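Long-range contact in PrgZ (PDB 4FAJ), which binds a peptide pheromone outside the cell as a membrane-anchored, zinc-binding receptor of the solute-binding protein 5 family, and probably takes part in peptide transport: residues E59-G67 with G290-A298. Numbering follows the deposited sequence. Where two conformers were deposited one is given.
Sequences EQVATLTAG and GQLDEAPLA
T63 and T65 of strand 61-66, an outermost strand of its sheet, meet L292, D293 and E294, where the chain enters strand 294-297 of a second sheet, in an edge contact carried mainly by two acidic side chains. The strands run roughly parallel, 21° apart, yet only one backbone-to-backbone bond joins the segments, from D293 N to T63 O (2.8 Å). Carboxylates supply the rest. D293 reaches back beside T63, where its OD2 accepts T63 N at 2.9 Å on the anti side of the carboxylate, so that both backbone polar atoms of T63 are engaged by this one residue. E294 works differently, serving T65 through the backbone N and the side-chain hydroxyl: with CG held between its own N and carbonyl carbon (chi1 69°) and the chain extended beyond, it stands up against strand 61-66. Its OE1 takes T65 N in a nearly straight bond (2.7 Å, 165°) and also T65 OG1, which comes from above the carboxylate plane at 2.9 Å. Two donors of T65 thus hold one oxygen, and CB of L64 packs against it. On the other flank, L292 lays CD2 across T63 CG2 (3.6 Å) and CD1 near T65 CG2, an apolar patch beside the polar bonds. D293 OD1 forms a salt bridge with K542, while OD2 faces the strand. Beyond the contact, strand 61-66 continues its sheet through backbone bonds to strand 271-276, while strand 294-297 pairs antiparallel with strand 528-539; helix 280-288 packs on L292, and P296 packs on an apolar side chain of the bound peptide.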
loop_
_atom_site.group_PDB
_atom_site.type_symbol
_atom_site.label_atom_id
_atom_site.label_comp_id
_atom_site.label_asym_id
_atom_site.label_seq_id
_atom_site.Cartn_x
_atom_site.Cartn_y
_atom_site.Cartn_z
ATOM N N GLU A 59 -27.145 18.329 7.264
ATOM C CA GLU A 59 -26.313 18.491 6.087
ATOM C C GLU A 59 -25.404 17.274 5.929
ATOM O O GLU A 59 -24.817 16.802 6.902
ATOM C CB GLU A 59 -25.485 19.773 6.197
ATOM C CG GLU A 59 -24.744 20.134 4.925
ATOM C CD GLU A 59 -24.161 21.534 4.961
ATOM O OE1 GLU A 59 -24.395 22.298 4.000
ATOM O OE2 GLU A 59 -23.473 21.874 5.949
ATOM N N GLN A 60 -25.305 16.759 4.705
ATOM C CA GLN A 60 -24.500 15.561 4.454
ATOM C C GLN A 60 -23.087 15.970 4.066
ATOM O O GLN A 60 -22.680 15.855 2.902
ATOM C CB GLN A 60 -25.147 14.671 3.389
ATOM C CG GLN A 60 -26.550 14.184 3.763
ATOM C CD GLN A 60 -26.561 13.273 4.991
ATOM O OE1 GLN A 60 -27.130 13.613 6.025
ATOM N NE2 GLN A 60 -25.935 12.118 4.876
ATOM N N VAL A 61 -22.336 16.445 5.056
ATOM C CA VAL A 61 -20.964 16.899 4.847
ATOM C C VAL A 61 -20.114 16.449 6.030
ATOM O O VAL A 61 -20.615 16.319 7.146
ATOM C CB VAL A 61 -20.894 18.440 4.686
ATOM C CG1 VAL A 61 -19.454 18.930 4.719
ATOM C CG2 VAL A 61 -21.577 18.872 3.395
ATOM N N ALA A 62 -18.835 16.191 5.777
ATOM C CA ALA A 62 -17.904 15.798 6.833
ATOM C C ALA A 62 -16.522 16.306 6.504
ATOM O O ALA A 62 -16.210 16.567 5.334
ATOM C CB ALA A 62 -17.865 14.278 6.993
ATOM N N THR A 63 -15.698 16.413 7.541
ATOM C CA THR A 63 -14.281 16.698 7.394
ATOM C C THR A 63 -13.514 15.565 8.066
ATOM O O THR A 63 -13.641 15.350 9.271
ATOM C CB THR A 63 -13.915 18.058 8.005
ATOM O OG1 THR A 63 -14.672 19.080 7.349
ATOM C CG2 THR A 63 -12.434 18.346 7.834
ATOM N N LEU A 64 -12.739 14.841 7.265
ATOM C CA LEU A 64 -11.994 13.668 7.711
ATOM C C LEU A 64 -10.497 13.946 7.609
ATOM O O LEU A 64 -10.090 15.035 7.218
ATOM C CB LEU A 64 -12.374 12.445 6.866
ATOM C CG LEU A 64 -13.878 12.128 6.741
ATOM C CD1 LEU A 64 -14.097 10.917 5.832
ATOM C CD2 LEU A 64 -14.531 11.899 8.098
ATOM N N THR A 65 -9.675 12.961 7.963
ATOM C CA THR A 65 -8.244 13.183 8.049
ATOM C C THR A 65 -7.457 12.280 7.114
ATOM O O THR A 65 -7.943 11.242 6.665
ATOM C CB THR A 65 -7.728 12.996 9.495
ATOM O OG1 THR A 65 -7.902 11.637 9.902
ATOM C CG2 THR A 65 -8.479 13.906 10.448
ATOM N N ALA A 66 -6.217 12.685 6.865
ATOM C CA ALA A 66 -5.292 11.966 5.990
ATOM C C ALA A 66 -3.908 12.089 6.611
ATOM O O ALA A 66 -3.653 13.038 7.365
ATOM C CB ALA A 66 -5.303 12.585 4.585
ATOM N N GLY A 67 -3.017 11.155 6.287
ATOM C CA GLY A 67 -1.668 11.136 6.874
ATOM C C GLY A 67 -0.617 11.905 6.085
ATOM O O GLY A 67 0.393 12.329 6.651
ATOM N N GLY A 290 -15.260 20.188 17.298
ATOM C CA GLY A 290 -16.178 19.956 16.170
ATOM C C GLY A 290 -15.640 20.430 14.820
ATOM O O GLY A 290 -16.412 20.636 13.867
ATOM N N GLN A 291 -14.325 20.614 14.734
ATOM C CA GLN A 291 -13.679 21.058 13.491
ATOM C C GLN A 291 -13.149 19.893 12.653
ATOM O O GLN A 291 -12.751 20.088 11.511
ATOM C CB GLN A 291 -12.537 22.029 13.802
ATOM C CG GLN A 291 -12.991 23.321 14.443
ATOM C CD GLN A 291 -14.041 24.018 13.610
ATOM O OE1 GLN A 291 -15.186 24.151 14.024
ATOM N NE2 GLN A 291 -13.661 24.432 12.412
ATOM N N LEU A 292 -13.120 18.698 13.230
ATOM C CA LEU A 292 -12.825 17.479 12.500
ATOM C C LEU A 292 -13.810 16.414 12.960
ATOM O O LEU A 292 -14.206 16.402 14.128
ATOM C CB LEU A 292 -11.391 17.002 12.787
ATOM C CG LEU A 292 -10.209 17.675 12.080
ATOM C CD1 LEU A 292 -8.844 17.116 12.603
ATOM C CD2 LEU A 292 -10.287 17.518 10.571
ATOM N N ASP A 293 -14.181 15.511 12.056
ATOM C CA ASP A 293 -15.110 14.429 12.385
ATOM C C ASP A 293 -14.387 13.097 12.667
ATOM O O ASP A 293 -15.011 12.097 13.003
ATOM C CB ASP A 293 -16.152 14.287 11.268
ATOM C CG ASP A 293 -16.997 15.545 11.104
ATOM O OD1 ASP A 293 -17.507 16.033 12.126
ATOM O OD2 ASP A 293 -17.154 16.056 9.968
ATOM N N GLU A 294 -13.065 13.093 12.542
ATOM C CA GLU A 294 -12.247 11.979 13.015
ATOM C C GLU A 294 -10.881 12.516 13.429
ATOM O O GLU A 294 -10.503 13.620 13.037
ATOM C CB GLU A 294 -12.099 10.894 11.936
ATOM C CG GLU A 294 -11.267 11.304 10.767
ATOM C CD GLU A 294 -11.081 10.209 9.730
ATOM O OE1 GLU A 294 -10.318 10.448 8.771
ATOM O OE2 GLU A 294 -11.684 9.122 9.856
ATOM N N ALA A 295 -10.179 11.749 14.254
ATOM C CA ALA A 295 -8.853 12.102 14.730
ATOM C C ALA A 295 -8.023 10.845 14.934
ATOM O O ALA A 295 -8.449 9.938 15.652
ATOM C CB ALA A 295 -8.943 12.892 16.039
ATOM N N PRO A 296 -6.831 10.776 14.311
ATOM C CA PRO A 296 -5.986 9.606 14.528
ATOM C C PRO A 296 -5.372 9.631 15.923
ATOM O O PRO A 296 -5.202 10.718 16.507
ATOM C CB PRO A 296 -4.901 9.761 13.456
ATOM C CG PRO A 296 -4.785 11.229 13.285
ATOM C CD PRO A 296 -6.199 11.730 13.383
ATOM N N LEU A 297 -5.066 8.448 16.450
ATOM C CA LEU A 297 -4.525 8.298 17.808
ATOM C C LEU A 297 -3.341 7.324 17.898
ATOM O O LEU A 297 -3.291 6.320 17.193
ATOM C CB LEU A 297 -5.630 7.804 18.745
ATOM C CG LEU A 297 -6.845 8.703 18.959
ATOM C CD1 LEU A 297 -7.938 7.969 19.732
ATOM C CD2 LEU A 297 -6.465 10.000 19.669
ATOM N N ALA A 298 -2.400 7.639 18.791
ATOM C CA ALA A 298 -1.288 6.755 19.137
ATOM C C ALA A 298 -0.666 7.215 20.451
ATOM O O ALA A 298 -0.970 8.302 20.922
ATOM C CB ALA A 298 -0.246 6.767 18.042
#